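Local coordinates for protein phenylalanine hydroxylase (Colwellia psychrerythraea, PDB 2V27) that probably hydroxylates L-phenylalanine to L-tyrosine at a mononuclear iron centre, using tetrahydrobiopterin and dioxygen, in a cold-adapted marine bacterium, at residues B[161-164]-B[165-169]; B[206-209]-B[210-214]; B[189-192]-B[193-197]; B[141-144]-B[145-148]. All coordinates share one frame; numbering follows the deposited sequence.

Contact 1. Residues B[161-164]-B[165-169]; sequences LYWF and TIEFG. With FE (Fe (III) ion), chain E.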
# COMPACT_ATOMS: atom_id res chain seq x y z
N LEU B 161 13.59 -11.72 7.80
CA LEU B 161 14.46 -12.55 6.98
C LEU B 161 13.64 -13.48 6.05
O LEU B 161 13.91 -13.57 4.84
CB LEU B 161 15.42 -13.39 7.85
CG LEU B 161 16.33 -14.37 7.08
CD1 LEU B 161 17.23 -13.73 5.96
CD2 LEU B 161 17.22 -15.16 8.11
N TYR B 162 12.61 -14.12 6.58
CA TYR B 162 11.77 -15.05 5.84
C TYR B 162 11.07 -14.26 4.72
O TYR B 162 11.02 -14.72 3.56
CB TYR B 162 10.73 -15.61 6.82
CG TYR B 162 9.92 -16.81 6.33
CD1 TYR B 162 10.41 -18.11 6.54
CD2 TYR B 162 8.72 -16.65 5.66
CE1 TYR B 162 9.70 -19.24 6.12
CE2 TYR B 162 7.97 -17.80 5.24
CZ TYR B 162 8.51 -19.08 5.50
OH TYR B 162 7.90 -20.28 5.12
N TRP B 163 10.59 -13.06 5.05
CA TRP B 163 9.85 -12.25 4.11
C TRP B 163 10.70 -11.97 2.87
O TRP B 163 10.25 -12.12 1.74
CB TRP B 163 9.45 -10.93 4.79
CG TRP B 163 8.66 -10.01 3.90
CD1 TRP B 163 9.11 -8.85 3.24
CD2 TRP B 163 7.26 -10.10 3.61
NE1 TRP B 163 8.05 -8.26 2.55
CE2 TRP B 163 6.90 -8.99 2.78
CE3 TRP B 163 6.27 -11.03 3.96
CZ2 TRP B 163 5.58 -8.81 2.28
CZ3 TRP B 163 4.96 -10.84 3.50
CH2 TRP B 163 4.62 -9.73 2.66
N PHE B 164 11.94 -11.55 3.11
CA PHE B 164 12.80 -11.17 2.03
C PHE B 164 13.48 -12.31 1.28
O PHE B 164 14.20 -12.05 0.30
CB PHE B 164 13.80 -10.16 2.54
CG PHE B 164 13.18 -8.80 2.75
CD1 PHE B 164 13.04 -8.25 4.05
CD2 PHE B 164 12.69 -8.08 1.63
CE1 PHE B 164 12.48 -6.95 4.24
CE2 PHE B 164 12.12 -6.82 1.77
CZ PHE B 164 12.02 -6.23 3.08
N THR B 165 13.26 -13.57 1.71
CA THR B 165 13.86 -14.75 1.06
C THR B 165 12.72 -15.66 0.60
O THR B 165 12.29 -15.58 -0.54
CB THR B 165 14.86 -15.51 2.03
OG1 THR B 165 14.24 -15.76 3.31
CG2 THR B 165 16.10 -14.62 2.24
N ILE B 166 12.19 -16.48 1.50
CA ILE B 166 11.14 -17.42 1.13
C ILE B 166 9.90 -16.77 0.50
O ILE B 166 9.30 -17.39 -0.40
CB ILE B 166 10.80 -18.28 2.38
CG1 ILE B 166 12.03 -19.21 2.65
CG2 ILE B 166 9.48 -19.12 2.19
CD1 ILE B 166 11.99 -19.95 3.92
N GLU B 167 9.48 -15.58 1.01
CA GLU B 167 8.28 -14.98 0.43
C GLU B 167 8.58 -14.12 -0.83
O GLU B 167 7.89 -14.27 -1.85
CB GLU B 167 7.42 -14.24 1.48
CG GLU B 167 6.99 -15.19 2.58
CD GLU B 167 5.93 -16.22 2.11
OE1 GLU B 167 5.64 -17.14 2.89
OE2 GLU B 167 5.35 -16.10 0.99
N PHE B 168 9.55 -13.21 -0.75
CA PHE B 168 9.78 -12.23 -1.83
C PHE B 168 11.17 -12.23 -2.45
O PHE B 168 11.59 -11.26 -3.08
CB PHE B 168 9.35 -10.81 -1.35
CG PHE B 168 7.85 -10.68 -1.29
CD1 PHE B 168 7.15 -11.09 -0.17
CD2 PHE B 168 7.14 -10.29 -2.43
CE1 PHE B 168 5.75 -11.10 -0.16
CE2 PHE B 168 5.75 -10.29 -2.43
CZ PHE B 168 5.05 -10.70 -1.28
N GLY B 169 11.89 -13.34 -2.29
CA GLY B 169 13.24 -13.43 -2.85
C GLY B 169 13.31 -13.42 -4.36
O GLY B 169 12.49 -14.02 -5.04
FE FE E . 4.18 -17.96 1.61
O HOH W 1 13.33 -9.83 -1.34
O HOH W 2 2.86 -16.71 2.94
O HOH W 3 3.53 -19.39 3.00
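The carbonyl oxygen Y162 O takes two backbone N-H groups from opposite faces of its plane: T165 N at 3.1 Å, high above that plane, and E167 N, whose bond is the straighter of the two. The second bond spans five residues, as does F168 N to W163 O at 2.8 Å, so the last turn of the helix is a wide pi-type turn. T165 adds a bond from its own hydroxyl, OG1, to L161 O (2.7 Å), and Y139 also bonds to OG1. I166 sits over one face of the Y162 ring in a CH-pi contact, its CB 3.9 Å from the ring centroid and only 8° off the normal, while E167 OE1 comes to the ring's edge near CE2. Beyond the helix end, F168 runs alongside W163, F168 CE1 to W163 CH2 3.3 Å, with the two ring planes 38° apart. The E167 chain bends at CB-CG (chi2 -71°), turning its carboxylate to the iron, which it holds with both oxygens, OE1 at 2.1 Å and OE2 at 2.3 Å. Two waters are further ligands of the metal. With H122 and H127, E167 forms the two-histidine, one-carboxylate facial triad of the aromatic amino acid hydroxylases.

Contact 2. Residues B[206-209]-B[210-214]; sequences DILD and VLRTP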
# COMPACT_ATOMS: atom_id res chain seq x y z
N ASP B 206 22.16 -9.03 1.52
CA ASP B 206 23.12 -8.89 2.58
C ASP B 206 22.30 -9.07 3.84
O ASP B 206 21.29 -8.37 4.07
CB ASP B 206 23.78 -7.52 2.53
CG ASP B 206 24.71 -7.28 3.71
OD1 ASP B 206 24.25 -6.93 4.82
OD2 ASP B 206 25.92 -7.47 3.54
N ILE B 207 22.72 -10.00 4.68
CA ILE B 207 21.85 -10.40 5.77
C ILE B 207 21.62 -9.26 6.75
O ILE B 207 20.54 -9.11 7.32
CB ILE B 207 22.38 -11.70 6.47
CG1 ILE B 207 21.35 -12.17 7.51
CG2 ILE B 207 23.80 -11.52 7.02
CD1 ILE B 207 21.30 -13.75 7.69
N LEU B 208 22.68 -8.48 7.03
CA LEU B 208 22.50 -7.34 7.95
C LEU B 208 21.53 -6.30 7.35
O LEU B 208 20.61 -5.85 8.06
CB LEU B 208 23.89 -6.71 8.33
CG LEU B 208 23.77 -5.60 9.35
CD1 LEU B 208 23.18 -6.08 10.68
CD2 LEU B 208 25.23 -5.15 9.55
N ASP B 209 21.69 -5.95 6.06
CA ASP B 209 20.73 -5.03 5.41
C ASP B 209 19.28 -5.58 5.57
O ASP B 209 18.35 -4.84 5.95
CB ASP B 209 21.02 -4.85 3.92
CG ASP B 209 22.03 -3.83 3.67
OD1 ASP B 209 22.06 -2.82 4.41
OD2 ASP B 209 22.76 -4.06 2.68
N VAL B 210 19.14 -6.89 5.31
CA VAL B 210 17.80 -7.52 5.33
C VAL B 210 17.22 -7.43 6.73
O VAL B 210 16.10 -6.97 6.90
CB VAL B 210 17.88 -8.99 4.88
CG1 VAL B 210 16.55 -9.80 5.27
CG2 VAL B 210 18.15 -9.09 3.44
N LEU B 211 17.99 -7.79 7.77
CA LEU B 211 17.47 -7.74 9.14
C LEU B 211 17.06 -6.30 9.60
O LEU B 211 16.26 -6.13 10.51
CB LEU B 211 18.53 -8.30 10.11
CG LEU B 211 18.76 -9.82 10.02
CD1 LEU B 211 19.99 -10.20 10.81
CD2 LEU B 211 17.52 -10.63 10.48
N ARG B 212 17.69 -5.30 8.95
CA ARG B 212 17.42 -3.88 9.27
C ARG B 212 16.30 -3.24 8.44
O ARG B 212 16.03 -2.05 8.62
CB ARG B 212 18.69 -3.07 9.06
CG ARG B 212 19.73 -3.40 10.20
CD ARG B 212 21.05 -2.63 9.98
NE ARG B 212 20.79 -1.25 10.29
CZ ARG B 212 20.95 -0.21 9.47
NH1 ARG B 212 21.46 -0.35 8.22
NH2 ARG B 212 20.57 0.98 9.91
N THR B 213 15.65 -3.98 7.53
CA THR B 213 14.71 -3.33 6.59
C THR B 213 13.25 -3.39 7.09
O THR B 213 12.67 -4.47 7.15
CB THR B 213 14.82 -4.02 5.20
OG1 THR B 213 16.16 -3.91 4.68
CG2 THR B 213 13.85 -3.32 4.20
N PRO B 214 12.63 -2.25 7.40
CA PRO B 214 11.19 -2.28 7.80
C PRO B 214 10.38 -2.70 6.59
O PRO B 214 10.76 -2.41 5.42
CB PRO B 214 10.83 -0.80 8.07
CG PRO B 214 12.00 -0.03 7.69
CD PRO B 214 13.21 -0.89 7.40
O HOH W 4 22.82 -2.47 7.04
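V210 N binds D206 O at 2.9 Å, and the V210 side chain touches the same oxygen through CG2; D206 itself caps the helix, its OD1 accepting D209 N through the anti lone pair at 3.0 Å. One residue on, L211 N donates to I207 O with 166° at the hydrogen. The L211 chain runs beside that of I207 and points the same way, L211 CD1 to I207 CG1 4.1 Å; L211 also packs on L247 of helix 241-254. R212 N then closes on L208 O at 3.1 Å, with a second, weak bond to D209 O: the regular pattern is giving out. The R212 chain passes L208 obliquely, its CD near L208 CG, then bends at CG-CD (chi3 72°). From there NH1 shares water 4 with D209 OD1, the water accepting from NH1 and donating to OD1. The two charged atoms, D209 OD1 and R212 NH1, stay 4.6 Å apart, beyond a salt bridge, and each group has another partner, H257 for OD1 and the G255 carbonyl for R212 NE. T213 follows with OG1 donating to D209 O at 2.7 Å, from above the carbonyl plane; Y225 also bonds to this hydroxyl. Capped by an aspartate at its start and met by a threonine hydroxyl at its end, this short helix lies in the crossover of the beta-alpha-beta unit formed with strands 201-204 and 223-227.

Contact 3. Residues B[189-192]-B[193-197]; sequences GETD and YAMNN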
# COMPACT_ATOMS: atom_id res chain seq x y z
N GLY B 189 -0.03 -10.52 -10.22
CA GLY B 189 0.24 -9.07 -9.90
C GLY B 189 1.63 -8.90 -9.26
O GLY B 189 2.41 -8.02 -9.68
N GLU B 190 1.99 -9.79 -8.35
CA GLU B 190 3.33 -9.74 -7.76
C GLU B 190 4.45 -10.07 -8.74
O GLU B 190 5.52 -9.46 -8.66
CB GLU B 190 3.43 -10.69 -6.57
CG GLU B 190 2.49 -10.43 -5.40
CD GLU B 190 2.74 -9.09 -4.66
OE1 GLU B 190 3.74 -8.43 -4.95
OE2 GLU B 190 1.87 -8.76 -3.81
N THR B 191 4.21 -11.02 -9.63
CA THR B 191 5.23 -11.39 -10.62
C THR B 191 5.52 -10.21 -11.57
O THR B 191 6.68 -9.90 -11.87
CB THR B 191 4.77 -12.64 -11.40
OG1 THR B 191 4.89 -13.76 -10.53
CG2 THR B 191 5.67 -12.89 -12.61
N ASP B 192 4.45 -9.59 -12.07
CA ASP B 192 4.64 -8.50 -13.05
C ASP B 192 5.41 -7.37 -12.36
O ASP B 192 6.36 -6.84 -12.92
CB ASP B 192 3.29 -7.99 -13.50
CG ASP B 192 3.39 -6.86 -14.55
OD1 ASP B 192 2.54 -5.97 -14.50
OD2 ASP B 192 4.22 -6.92 -15.46
N TYR B 193 5.04 -7.02 -11.14
CA TYR B 193 5.63 -5.86 -10.47
C TYR B 193 7.10 -6.16 -10.15
O TYR B 193 7.99 -5.35 -10.42
CB TYR B 193 4.82 -5.58 -9.21
CG TYR B 193 5.38 -4.51 -8.31
CD1 TYR B 193 5.04 -3.14 -8.46
CD2 TYR B 193 6.18 -4.88 -7.22
CE1 TYR B 193 5.55 -2.17 -7.55
CE2 TYR B 193 6.70 -3.95 -6.34
CZ TYR B 193 6.38 -2.58 -6.50
OH TYR B 193 6.88 -1.66 -5.59
N ALA B 194 7.38 -7.35 -9.60
CA ALA B 194 8.75 -7.74 -9.24
C ALA B 194 9.66 -7.77 -10.46
O ALA B 194 10.82 -7.38 -10.34
CB ALA B 194 8.75 -9.11 -8.51
N MET B 195 9.13 -8.20 -11.62
CA MET B 195 10.00 -8.28 -12.80
C MET B 195 10.11 -6.96 -13.53
O MET B 195 11.14 -6.71 -14.12
CB MET B 195 9.46 -9.34 -13.77
CG MET B 195 9.55 -10.76 -13.18
SD MET B 195 11.25 -11.33 -12.84
CE MET B 195 11.52 -10.83 -11.13
N ASN B 196 9.03 -6.20 -13.53
CA ASN B 196 8.90 -5.11 -14.52
C ASN B 196 8.87 -3.68 -13.96
O ASN B 196 9.08 -2.73 -14.73
CB ASN B 196 7.69 -5.32 -15.42
CG ASN B 196 7.84 -6.56 -16.26
OD1 ASN B 196 8.89 -6.77 -16.84
ND2 ASN B 196 6.82 -7.40 -16.27
N ASN B 197 8.54 -3.53 -12.67
CA ASN B 197 8.31 -2.17 -12.17
C ASN B 197 9.66 -1.49 -12.13
O ASN B 197 10.59 -2.02 -11.52
CB ASN B 197 7.66 -2.18 -10.79
CG ASN B 197 7.38 -0.73 -10.31
OD1 ASN B 197 8.31 -0.03 -9.91
ND2 ASN B 197 6.17 -0.29 -10.50
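D192 and N196, one helical turn apart, join by their side chains: N196 ND2 donates to D192 OD2 at 2.8 Å, with 159° at the hydrogen. Two different first torsions bring them together. D192 sets CG opposite its backbone N (chi1 -179°), which turns the CB-CG bond partly toward the C-terminal end of the helix and brings OD2 within range of the next turn, whereas N196 has CG opposite its carbonyl carbon and so leans back to meet it. The two chains cross at about a right angle, and the flat groups are twisted 64° apart. OD2 is approached on its anti side, somewhat out of the carboxylate plane, while the oxygen lies close to the plane of the amide. In the backbone of the same two residues, N196 N reaches D192 O at 2.8 Å, making N196 a double donor to one residue, once by backbone and once by side chain.

The preceding turn is regular, with A194 N on E190 O at 3.0 Å and M195 N on T191 O at 3.0 Å. The M195 chain folds at both CB-CG and CG-SD, with M195 CG lying 3.3 Å from T191 O and the sulfur carried away from the segment 189-192. Y193, extended from its backbone, likewise sends its ring away from that segment, against M220 and Y224, where OH bonds to the carbonyl of Q221. E190 instead curls at chi2 and ends in a salt bridge to K265 of the second subunit.

Helix 188-196 thus rests T191 and M195 on strand 176-179, and Y193 and A194 on strand 223-227.

Contact 4. Residues B[141-144]-B[145-148]; sequences EAYG and KMGL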
# COMPACT_ATOMS: atom_id res chain seq x y z
N GLU B 141 14.37 -25.60 6.84
CA GLU B 141 14.53 -26.33 8.11
C GLU B 141 15.39 -25.52 9.13
O GLU B 141 15.03 -25.45 10.32
CB GLU B 141 15.18 -27.68 7.81
CG GLU B 141 15.40 -28.56 9.07
CD GLU B 141 16.20 -29.80 8.77
OE1 GLU B 141 16.55 -30.04 7.61
OE2 GLU B 141 16.45 -30.59 9.72
N ALA B 142 16.50 -24.99 8.67
CA ALA B 142 17.40 -24.23 9.54
C ALA B 142 16.66 -23.01 10.06
O ALA B 142 16.81 -22.61 11.25
CB ALA B 142 18.64 -23.82 8.79
N TYR B 143 15.82 -22.38 9.23
CA TYR B 143 15.08 -21.20 9.64
C TYR B 143 14.15 -21.61 10.80
O TYR B 143 14.00 -20.92 11.83
CB TYR B 143 14.32 -20.62 8.44
CG TYR B 143 13.35 -19.57 8.90
CD1 TYR B 143 13.78 -18.23 9.04
CD2 TYR B 143 12.01 -19.87 9.21
CE1 TYR B 143 12.90 -17.22 9.49
CE2 TYR B 143 11.12 -18.85 9.65
CZ TYR B 143 11.59 -17.50 9.81
OH TYR B 143 10.78 -16.51 10.27
N GLY B 144 13.46 -22.76 10.64
CA GLY B 144 12.60 -23.24 11.70
C GLY B 144 13.40 -23.43 12.99
O GLY B 144 12.93 -23.03 14.06
N LYS B 145 14.59 -24.03 12.89
CA LYS B 145 15.41 -24.21 14.09
C LYS B 145 15.81 -22.87 14.74
O LYS B 145 15.91 -22.79 15.96
CB LYS B 145 16.61 -25.07 13.78
CG LYS B 145 16.18 -26.51 13.53
CD LYS B 145 17.37 -27.33 13.02
CE LYS B 145 17.01 -28.82 12.83
NZ LYS B 145 18.08 -29.63 12.10
N MET B 146 16.06 -21.83 13.93
CA MET B 146 16.44 -20.52 14.45
C MET B 146 15.38 -19.95 15.40
O MET B 146 15.74 -19.31 16.39
CB MET B 146 16.67 -19.52 13.31
CG MET B 146 17.79 -19.77 12.36
SD MET B 146 17.64 -18.53 11.03
CE MET B 146 18.68 -19.35 9.84
N GLY B 147 14.10 -20.17 15.13
CA GLY B 147 13.03 -19.57 15.94
C GLY B 147 12.64 -20.32 17.20
O GLY B 147 11.92 -19.76 18.03
N LEU B 148 13.08 -21.58 17.34
CA LEU B 148 12.57 -22.41 18.45
C LEU B 148 12.76 -21.78 19.83
O LEU B 148 11.84 -21.82 20.66
CB LEU B 148 13.18 -23.81 18.41
CG LEU B 148 12.88 -24.63 17.14
CD1 LEU B 148 13.68 -25.94 17.18
CD2 LEU B 148 11.38 -24.91 17.02
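K145 reaches back along its own helix to E141, and its chain can be traced atom by atom. K145 CB lies 3.5 Å from A142 O. K145 CG passes E141 O at 3.6 Å, and CD stays near the same oxygen. K145 CE then draws level with the glutamate side chain, 3.6 Å from E141 OE2, and K145 NZ closes the salt bridge to that oxygen at 3.0 Å. Because every torsion beyond the first is extended, the lysine lies as a straight rod, and its first torsion (chi1 -70°) places CG opposite the carbonyl carbon, which aims the rod back toward the N-terminal side. E141 is extended too, and the two chains run side by side in the same direction. The ammonium does not lie in the carboxylate plane: it meets OE2 from above, 48° out.

At the backbone K145 N donates to E141 O, so the same two residues are linked at backbone and tip. M146 N bonds to A142 O at 2.9 Å, while the last turn is less regular: G147 N has a weak bond to Y143 O and another bond, 3.3 Å, to G144 O. On another side of the helix M146 is stretched out with SD 5.5 Å from the centroid of the Y143 ring, oblique to it, in a Met-aromatic contact. Both residues also touch L158 of helix 152-167, and Y143 reaches L95 of helix 88-96. The pattern is that of an amphipathic helix: an i to i+4 glutamate-lysine salt bridge beside an apolar side packed against neighbouring helices.

How the contacts relate
Contact 1 touches each of the other three and supplies one iron ligand residue, E167; H122 and H127 supply the other protein ligands. F164 of contact 1 meets T213 of contact 2, F164 CZ to T213 CG2 3.6 Å, and V210 packs against L161 and F164. F168 CE2 approaches E190 OE1 of contact 3 at 3.7 Å, and Y162 CD1 lies 3.3 Å from Y143 CE2 of contact 4. The outer three do not touch one another: contacts 3 and 4 sit on opposite sides of the chain's centre, their centres about 30 Å apart. The nearest side-chain atoms of E190 and Y143 lie about 10 Å and 11 Å from the iron, so both contacts lie outside the first coordination shell.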